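Local coordinates for protein prolyl-tRNA synthetase (PDB 3IAL) that probably joins L-proline to its tRNA at the expense of ATP, as a class II aminoacyl-tRNA synthetase, and is caught here with prolyl-adenylate bound, at residues Thr396-Val401 / Asn415-Glu420; Val380-Val385 / Lys425-Glu430; Asp200-Lys205 / Val292-Ile297. All blocks are in the same frame, centred on the assembly; numbering follows the deposited sequence.

Contact 1 of 3, residues Thr396-Val401 / Asn415-Glu420; sequences TEVMKV and NVIKDE
The side-chain amide nitrogen of N415 meets two backbone carbonyls where helix 395-399 ends. Its ND2 donates to K400 O at 2.7 Å and to V398 O at 3.0 Å, the N-H lines running at 154° and 160°. Both oxygens lie close to the amide plane, whereas ND2 stands above each carbonyl plane. With CG anti to the backbone N (chi1 171°), the amide reaches across to these carbonyls and leaves OD1 turned toward its own helix, where it accepts weak bonds from I417 N and K418 N. One buried amide thus serves two helix ends, and two good bonds from ND2, backed by the two weak ones at OD1, limit its rotation.

Beside it lies the tight apolar part. V398 CG2 packs on V416 CG1 at 4.0 Å, and V398 CG1 meets I417 CG1 at the same distance. V416 CG1 also presses on V398 CA at 3.7 Å, and I393 touches both valines from strand 391-394. The solvent side is looser: K400 is exposed, and its ammonium end leads away from the partner segment. The arrangement is an asparagine N-cap on helix 416-438, coupled through the same side chain to the C-terminal end of helix 395-399, beside strand 391-394 of the anticodon-binding domain.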
loop_
_atom_site.group_PDB
_atom_site.type_symbol
_atom_site.label_atom_id
_atom_site.label_comp_id
_atom_site.label_asym_id
_atom_site.label_seq_id
_atom_site.Cartn_x
_atom_site.Cartn_y
_atom_site.Cartn_z
ATOM N N THR B 396 3.543 38.480 -0.541
ATOM C CA THR B 396 4.615 38.346 -1.528
ATOM C C THR B 396 5.684 37.347 -1.073
ATOM O O THR B 396 6.106 36.495 -1.847
ATOM C CB THR B 396 5.287 39.706 -1.816
ATOM O OG1 THR B 396 5.789 40.259 -0.596
ATOM C CG2 THR B 396 4.293 40.684 -2.455
ATOM N N GLU B 397 6.101 37.448 0.187
ATOM C CA GLU B 397 7.075 36.510 0.764
ATOM C C GLU B 397 6.531 35.079 0.742
ATOM O O GLU B 397 7.231 34.155 0.340
ATOM C CB GLU B 397 7.438 36.929 2.193
ATOM C CG GLU B 397 8.657 36.221 2.770
ATOM C CD GLU B 397 9.079 36.768 4.127
ATOM O OE1 GLU B 397 8.854 37.971 4.394
ATOM O OE2 GLU B 397 9.647 35.993 4.929
ATOM N N VAL B 398 5.277 34.908 1.161
ATOM C CA VAL B 398 4.613 33.601 1.131
ATOM C C VAL B 398 4.575 32.986 -0.281
ATOM O O VAL B 398 4.689 31.765 -0.427
ATOM C CB VAL B 398 3.186 33.684 1.736
ATOM C CG1 VAL B 398 2.386 32.436 1.441
ATOM C CG2 VAL B 398 3.266 33.930 3.244
ATOM N N MET B 399 4.429 33.827 -1.307
ATOM C CA MET B 399 4.435 33.370 -2.704
ATOM C C MET B 399 5.870 33.171 -3.235
ATOM O O MET B 399 6.068 32.530 -4.268
ATOM C CB MET B 399 3.703 34.370 -3.609
ATOM C CG MET B 399 2.273 34.743 -3.175
ATOM S SD MET B 399 0.970 33.629 -3.737
ATOM C CE MET B 399 0.956 33.958 -5.495
ATOM N N LYS B 400 6.857 33.722 -2.528
ATOM C CA LYS B 400 8.256 33.668 -2.948
ATOM C C LYS B 400 8.816 32.253 -2.826
ATOM O O LYS B 400 8.824 31.674 -1.739
ATOM C CB LYS B 400 9.095 34.636 -2.114
ATOM C CG LYS B 400 10.585 34.654 -2.407
ATOM C CD LYS B 400 11.224 35.757 -1.575
ATOM C CE LYS B 400 12.734 35.714 -1.576
ATOM N NZ LYS B 400 13.306 36.898 -0.841
ATOM N N VAL B 401 9.276 31.719 -3.956
ATOM C CA VAL B 401 9.865 30.391 -4.040
ATOM C C VAL B 401 11.192 30.504 -4.783
ATOM O O VAL B 401 11.238 31.043 -5.891
ATOM C CB VAL B 401 8.933 29.414 -4.802
ATOM C CG1 VAL B 401 9.578 28.036 -4.938
ATOM C CG2 VAL B 401 7.572 29.306 -4.096
ATOM N N ASN B 415 11.226 28.246 0.720
ATOM C CA ASN B 415 10.017 29.045 0.872
ATOM C C ASN B 415 9.714 29.254 2.353
ATOM O O ASN B 415 10.016 28.395 3.178
ATOM C CB ASN B 415 8.849 28.336 0.181
ATOM C CG ASN B 415 7.507 28.981 0.473
ATOM O OD1 ASN B 415 6.760 28.517 1.335
ATOM N ND2 ASN B 415 7.193 30.054 -0.248
ATOM N N VAL B 416 9.108 30.387 2.684
ATOM C CA VAL B 416 8.835 30.726 4.073
ATOM C C VAL B 416 7.889 29.718 4.744
ATOM O O VAL B 416 8.111 29.347 5.883
ATOM C CB VAL B 416 8.298 32.187 4.215
ATOM C CG1 VAL B 416 6.875 32.303 3.706
ATOM C CG2 VAL B 416 8.407 32.666 5.659
ATOM N N ILE B 417 6.860 29.253 4.036
ATOM C CA ILE B 417 5.929 28.275 4.615
ATOM C C ILE B 417 6.650 26.944 4.869
ATOM O O ILE B 417 6.478 26.336 5.921
ATOM C CB ILE B 417 4.665 28.048 3.732
ATOM C CG1 ILE B 417 3.933 29.369 3.465
ATOM C CG2 ILE B 417 3.721 27.068 4.402
ATOM C CD1 ILE B 417 3.713 30.225 4.701
ATOM N N LYS B 418 7.471 26.515 3.915
ATOM C CA LYS B 418 8.372 25.391 4.139
ATOM C C LYS B 418 9.255 25.645 5.374
ATOM O O LYS B 418 9.299 24.808 6.277
ATOM C CB LYS B 418 9.224 25.106 2.893
ATOM C CG LYS B 418 10.378 24.144 3.140
ATOM C CD LYS B 418 10.929 23.550 1.848
ATOM C CE LYS B 418 12.119 22.629 2.135
ATOM N NZ LYS B 418 13.311 23.379 2.641
ATOM N N ASP B 419 9.935 26.794 5.423
ATOM C CA ASP B 419 10.760 27.150 6.596
ATOM C C ASP B 419 9.975 27.017 7.903
ATOM O O ASP B 419 10.506 26.531 8.903
ATOM C CB ASP B 419 11.307 28.578 6.507
ATOM C CG ASP B 419 12.292 28.773 5.367
ATOM O OD1 ASP B 419 13.109 27.874 5.102
ATOM O OD2 ASP B 419 12.253 29.846 4.740
ATOM N N GLU B 420 8.717 27.450 7.886
ATOM C CA GLU B 420 7.854 27.368 9.065
ATOM C C GLU B 420 7.530 25.926 9.437
ATOM O O GLU B 420 7.479 25.590 10.624
ATOM C CB GLU B 420 6.559 28.167 8.853
ATOM C CG GLU B 420 6.745 29.676 8.892
ATOM C CD GLU B 420 7.139 30.189 10.266
ATOM O OE1 GLU B 420 6.511 29.794 11.269
ATOM O OE2 GLU B 420 8.078 31.008 10.344
#

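Contact 2 of 3, residues Val380-Val385 / Lys425-Glu430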
loop_
_atom_site.group_PDB
_atom_site.type_symbol
_atom_site.label_atom_id
_atom_site.label_comp_id
_atom_site.label_asym_id
_atom_site.label_seq_id
_atom_site.Cartn_x
_atom_site.Cartn_y
_atom_site.Cartn_z
ATOM N N VAL B 380 0.092 33.674 9.781
ATOM C CA VAL B 380 0.489 32.276 9.763
ATOM C C VAL B 380 0.720 31.807 11.200
ATOM O O VAL B 380 1.526 32.384 11.922
ATOM C CB VAL B 380 1.767 32.065 8.919
ATOM C CG1 VAL B 380 2.146 30.597 8.879
ATOM C CG2 VAL B 380 1.570 32.598 7.506
ATOM N N VAL B 381 0.005 30.759 11.601
ATOM C CA VAL B 381 0.001 30.285 12.983
ATOM C C VAL B 381 0.356 28.800 13.016
ATOM O O VAL B 381 -0.407 27.985 12.505
ATOM C CB VAL B 381 -1.390 30.487 13.625
ATOM C CG1 VAL B 381 -1.387 30.047 15.098
ATOM C CG2 VAL B 381 -1.843 31.957 13.489
ATOM N N PRO B 382 1.526 28.444 13.586
ATOM C CA PRO B 382 1.853 27.026 13.743
ATOM C C PRO B 382 1.074 26.399 14.896
ATOM O O PRO B 382 0.713 27.090 15.847
ATOM C CB PRO B 382 3.365 27.023 14.045
ATOM C CG PRO B 382 3.820 28.432 13.932
ATOM C CD PRO B 382 2.620 29.305 14.056
ATOM N N ARG B 383 0.845 25.097 14.804
ATOM C CA ARG B 383 -0.045 24.382 15.717
ATOM C C ARG B 383 0.491 24.243 17.148
ATOM O O ARG B 383 -0.280 24.282 18.100
ATOM C CB ARG B 383 -0.355 22.987 15.138
ATOM C CG ARG B 383 -1.150 22.062 16.037
ATOM C CD ARG B 383 -2.506 22.638 16.428
ATOM N NE ARG B 383 -3.221 21.711 17.294
ATOM C CZ ARG B 383 -3.051 21.599 18.612
ATOM N NH1 ARG B 383 -2.191 22.379 19.274
ATOM N NH2 ARG B 383 -3.758 20.693 19.280
ATOM N N ASP B 384 1.801 24.056 17.298
ATOM C CA ASP B 384 2.380 23.753 18.611
ATOM C C ASP B 384 2.467 24.953 19.552
ATOM O O ASP B 384 2.423 24.777 20.766
ATOM C CB ASP B 384 3.760 23.118 18.466
ATOM C CG ASP B 384 4.774 24.057 17.830
ATOM O OD1 ASP B 384 4.382 24.846 16.940
ATOM O OD2 ASP B 384 5.960 24.002 18.226
ATOM N N VAL B 385 2.604 26.155 18.996
ATOM C CA VAL B 385 2.729 27.382 19.804
ATOM C C VAL B 385 1.450 28.213 19.799
ATOM O O VAL B 385 1.174 28.939 20.758
ATOM C CB VAL B 385 3.904 28.278 19.330
ATOM C CG1 VAL B 385 5.237 27.654 19.714
ATOM C CG2 VAL B 385 3.827 28.541 17.824
ATOM N N LYS B 425 8.748 21.250 12.925
ATOM C CA LYS B 425 9.365 19.944 13.152
ATOM C C LYS B 425 10.456 19.998 14.204
ATOM O O LYS B 425 10.492 19.166 15.108
ATOM C CB LYS B 425 9.994 19.417 11.860
ATOM C CG LYS B 425 9.051 18.659 10.949
ATOM C CD LYS B 425 9.759 18.205 9.684
ATOM C CE LYS B 425 10.773 17.088 9.943
ATOM N NZ LYS B 425 11.271 16.530 8.659
ATOM N N ALA B 426 11.356 20.973 14.064
ATOM C CA ALA B 426 12.497 21.111 14.965
ATOM C C ALA B 426 12.068 21.431 16.404
ATOM O O ALA B 426 12.696 20.940 17.345
ATOM C CB ALA B 426 13.492 22.161 14.437
ATOM N N ARG B 427 11.003 22.220 16.579
ATOM C CA ARG B 427 10.444 22.446 17.925
ATOM C C ARG B 427 9.796 21.171 18.496
ATOM O O ARG B 427 9.983 20.858 19.674
ATOM C CB ARG B 427 9.427 23.594 17.945
ATOM C CG ARG B 427 10.032 24.969 17.684
ATOM C CD ARG B 427 9.018 26.093 17.874
ATOM N NE ARG B 427 7.815 25.942 17.053
ATOM C CZ ARG B 427 7.652 26.418 15.817
ATOM N NH1 ARG B 427 8.620 27.087 15.196
ATOM N NH2 ARG B 427 6.501 26.216 15.187
ATOM N N LEU B 428 9.039 20.440 17.676
ATOM C CA LEU B 428 8.446 19.171 18.124
ATOM C C LEU B 428 9.544 18.186 18.563
ATOM O O LEU B 428 9.436 17.542 19.611
ATOM C CB LEU B 428 7.597 18.530 17.020
ATOM C CG LEU B 428 6.308 19.221 16.553
ATOM C CD1 LEU B 428 5.604 18.325 15.525
ATOM C CD2 LEU B 428 5.357 19.563 17.693
ATOM N N LYS B 429 10.596 18.097 17.751
ATOM C CA LYS B 429 11.728 17.193 17.982
ATOM C C LYS B 429 12.439 17.499 19.294
ATOM O O LYS B 429 12.671 16.601 20.108
ATOM C CB LYS B 429 12.721 17.325 16.821
ATOM C CG LYS B 429 13.664 16.165 16.620
ATOM C CD LYS B 429 14.464 16.382 15.332
ATOM C CE LYS B 429 15.550 15.343 15.150
ATOM N NZ LYS B 429 16.639 15.480 16.161
ATOM N N GLU B 430 12.785 18.769 19.487
ATOM C CA GLU B 430 13.459 19.220 20.698
ATOM C C GLU B 430 12.619 18.918 21.946
ATOM O O GLU B 430 13.144 18.490 22.969
ATOM C CB GLU B 430 13.763 20.727 20.605
ATOM C CG GLU B 430 14.581 21.298 21.765
ATOM C CD GLU B 430 15.963 20.653 21.900
ATOM O OE1 GLU B 430 16.737 20.681 20.918
ATOM O OE2 GLU B 430 16.272 20.115 22.988
#
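R427 and D384 have the most surface buried here, and they meet in a two-pronged salt bridge. The guanidinium presents its side, NE and NH2, to the carboxylate: NE donates to D384 OD2 at 2.9 Å and NH2 to D384 OD1 at 3.1 Å. The N-H lines are nearly straight, 162° and 168°, and each oxygen uses its syn lone pair. Carboxylate and guanidinium planes are 23° apart, close to coplanar, so the paired bonds hold both flat groups against twisting. The bend of the arginine chain at chi3 turns this side of the guanidinium to the acid.

In the fold, the bridge joins the turn after strand 377-382, part of the five-stranded mixed sheet of the anticodon-binding domain, to helix 416-438, the long helix that leads on toward the C-terminal region. The segments' nearest CA atoms, those of D384 and L428, stay 7.6 Å apart, so side chains span the gap.

Apolar atoms pack against parts of the ion pair. P382 CB lies at the guanidinium edge, 3.4 Å from R427 NH2, and V385 CG1 approaches R427 NE obliquely at 4.1 Å. On the helix, L428 is the third residue by buried area: its CD2 packs on D384 CB at 4.0 Å, and the same side chain also touches V292. The other terminal nitrogen of R427, NH1, comes close to NH2 of R391, a like-charged neighbour; the carboxylate of D384 probably offsets part of that repulsion, and E420 OE1 forms a salt bridge with R391 NE.

Contact 3 of 3, residues Asp200-Lys205 / Val292-Ile297; sequences DELCFK and VLPPLI
The C-terminal end of helix 180-201, in the class II synthetase core, and the residue that follows it pack here on the linker that runs from helix 276-285 to strand 302-307, the first strand of the anticodon-binding domain in chain order. L202 carries much of the contact through one methyl: its CD2 lies 3.8 Å from L296 CD2 and an equal 3.8 Å from I297 CG2. The side chains of L202 and L296 meet obliquely, those of L202 and I297 at about a right angle. L296 also lays CD2 against E201 CB at 3.9 Å. The ring of P294 covers the backbone where the helix ends, with CB 3.6 Å from E201 O and CG 3.7 Å from L202 O.

A water spans the segments, donating to E201 O at 2.6 Å and accepting from L296 N at 3.0 Å, while L202 O bonds to H285 NE2. I297 also touches I61 of helix 52-71. No direct hydrogen bond crosses between the segments, so cohesion rests on apolar packing, and a single water pairs the helix-end carbonyl with the amide that opposes it.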
loop_
_atom_site.group_PDB
_atom_site.type_symbol
_atom_site.label_atom_id
_atom_site.label_comp_id
_atom_site.label_asym_id
_atom_site.label_seq_id
_atom_site.Cartn_x
_atom_site.Cartn_y
_atom_site.Cartn_z
ATOM N N ASP B 200 13.931 11.753 12.328
ATOM C CA ASP B 200 14.018 12.779 11.281
ATOM C C ASP B 200 12.631 13.221 10.815
ATOM O O ASP B 200 12.411 14.407 10.559
ATOM C CB ASP B 200 14.817 12.295 10.065
ATOM C CG ASP B 200 16.271 11.973 10.385
ATOM O OD1 ASP B 200 16.746 12.225 11.512
ATOM O OD2 ASP B 200 16.955 11.461 9.483
ATOM N N GLU B 201 11.701 12.272 10.707
ATOM C CA GLU B 201 10.374 12.557 10.155
ATOM C C GLU B 201 9.267 12.713 11.209
ATOM O O GLU B 201 8.519 13.692 11.165
ATOM C CB GLU B 201 10.005 11.508 9.104
ATOM C CG GLU B 201 10.933 11.543 7.870
ATOM C CD GLU B 201 10.784 12.816 7.034
ATOM O OE1 GLU B 201 9.646 13.211 6.725
ATOM O OE2 GLU B 201 11.815 13.413 6.673
ATOM N N LEU B 202 9.171 11.788 12.163
ATOM C CA LEU B 202 8.117 11.867 13.188
ATOM C C LEU B 202 8.549 12.574 14.459
ATOM O O LEU B 202 7.767 12.677 15.397
ATOM C CB LEU B 202 7.558 10.480 13.521
ATOM C CG LEU B 202 6.903 9.779 12.336
ATOM C CD1 LEU B 202 6.504 8.363 12.749
ATOM C CD2 LEU B 202 5.708 10.580 11.798
ATOM N N CYS B 203 9.784 13.072 14.482
ATOM C CA CYS B 203 10.266 13.940 15.558
ATOM C C CYS B 203 10.166 13.382 16.974
ATOM O O CYS B 203 9.931 14.142 17.913
ATOM C CB CYS B 203 9.534 15.285 15.504
ATOM S SG CYS B 203 9.660 16.110 13.927
ATOM N N PHE B 204 10.344 12.073 17.142
ATOM C CA PHE B 204 10.435 11.485 18.491
ATOM C C PHE B 204 11.598 10.495 18.613
ATOM O O PHE B 204 12.254 10.160 17.630
ATOM C CB PHE B 204 9.097 10.865 18.935
ATOM C CG PHE B 204 8.757 9.562 18.254
ATOM C CD1 PHE B 204 9.240 8.359 18.746
ATOM C CD2 PHE B 204 7.938 9.543 17.127
ATOM C CE1 PHE B 204 8.923 7.152 18.123
ATOM C CE2 PHE B 204 7.621 8.337 16.494
ATOM C CZ PHE B 204 8.110 7.145 16.993
ATOM N N LYS B 205 11.845 10.051 19.837
ATOM C CA LYS B 205 13.002 9.242 20.178
ATOM C C LYS B 205 12.550 7.992 20.922
ATOM O O LYS B 205 11.549 8.011 21.631
ATOM C CB LYS B 205 13.930 10.064 21.086
ATOM C CG LYS B 205 15.296 9.472 21.282
ATOM C CD LYS B 205 16.143 10.332 22.182
ATOM C CE LYS B 205 17.413 9.592 22.598
ATOM N NZ LYS B 205 18.278 10.434 23.494
ATOM N N VAL B 292 -1.209 17.148 17.317
ATOM C CA VAL B 292 -0.182 18.043 16.811
ATOM C C VAL B 292 0.673 17.165 15.883
ATOM O O VAL B 292 1.532 16.434 16.344
ATOM C CB VAL B 292 0.678 18.598 17.974
ATOM C CG1 VAL B 292 1.878 19.378 17.459
ATOM C CG2 VAL B 292 -0.185 19.456 18.932
ATOM N N LEU B 293 0.425 17.241 14.579
ATOM C CA LEU B 293 0.974 16.275 13.624
ATOM C C LEU B 293 2.283 16.736 12.985
ATOM O O LEU B 293 2.355 17.840 12.452
ATOM C CB LEU B 293 -0.045 16.000 12.509
ATOM C CG LEU B 293 -1.409 15.478 12.957
ATOM C CD1 LEU B 293 -2.362 15.418 11.763
ATOM C CD2 LEU B 293 -1.277 14.108 13.620
ATOM N N PRO B 294 3.315 15.879 13.014
ATOM C CA PRO B 294 4.462 16.112 12.148
ATOM C C PRO B 294 4.019 16.157 10.676
ATOM O O PRO B 294 3.042 15.482 10.316
ATOM C CB PRO B 294 5.347 14.900 12.407
ATOM C CG PRO B 294 4.940 14.398 13.749
ATOM C CD PRO B 294 3.477 14.666 13.833
ATOM N N PRO B 295 4.702 16.966 9.837
ATOM C CA PRO B 295 4.319 17.129 8.431
ATOM C C PRO B 295 4.123 15.828 7.649
ATOM O O PRO B 295 3.176 15.732 6.864
ATOM C CB PRO B 295 5.482 17.941 7.841
ATOM C CG PRO B 295 5.962 18.766 8.968
ATOM C CD PRO B 295 5.743 17.933 10.229
ATOM N N LEU B 296 5.001 14.849 7.861
ATOM C CA LEU B 296 4.916 13.552 7.174
ATOM C C LEU B 296 3.502 12.969 7.198
ATOM O O LEU B 296 3.004 12.479 6.188
ATOM C CB LEU B 296 5.875 12.535 7.811
ATOM C CG LEU B 296 5.820 11.118 7.214
ATOM C CD1 LEU B 296 6.397 11.122 5.796
ATOM C CD2 LEU B 296 6.535 10.086 8.102
ATOM N N ILE B 297 2.865 13.030 8.362
ATOM C CA ILE B 297 1.573 12.375 8.562
ATOM C C ILE B 297 0.388 13.329 8.642
ATOM O O ILE B 297 -0.698 12.906 8.988
ATOM C CB ILE B 297 1.584 11.464 9.823
ATOM C CG1 ILE B 297 1.911 12.271 11.098
ATOM C CG2 ILE B 297 2.559 10.319 9.619
ATOM C CD1 ILE B 297 1.575 11.542 12.428
HETATM O O HOH W 1 7.496 15.240 9.412
#

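In the fold
The three contacts follow the chain from the catalytic core into the anticodon-binding domain and on to helix 416-438. Contact 3, spanning 87 residues, closes first; contact 2, spanning 40, then encloses contact 1, spanning 14. Contacts 1 and 2 share helix 416-438, with centres about 16 Å apart, and touch through I417 with V380 and E420 with P382. Contacts 2 and 3 lie closer, about 10 Å between centres, joined by K425 against P295 and L428 against V292. Contacts 1 and 3, about 21 Å between centres, do not touch. Helix 416-438 therefore links the five-stranded sheet of the anticodon-binding domain with the interdomain linker and helix 180-201, consistent with a defined domain orientation.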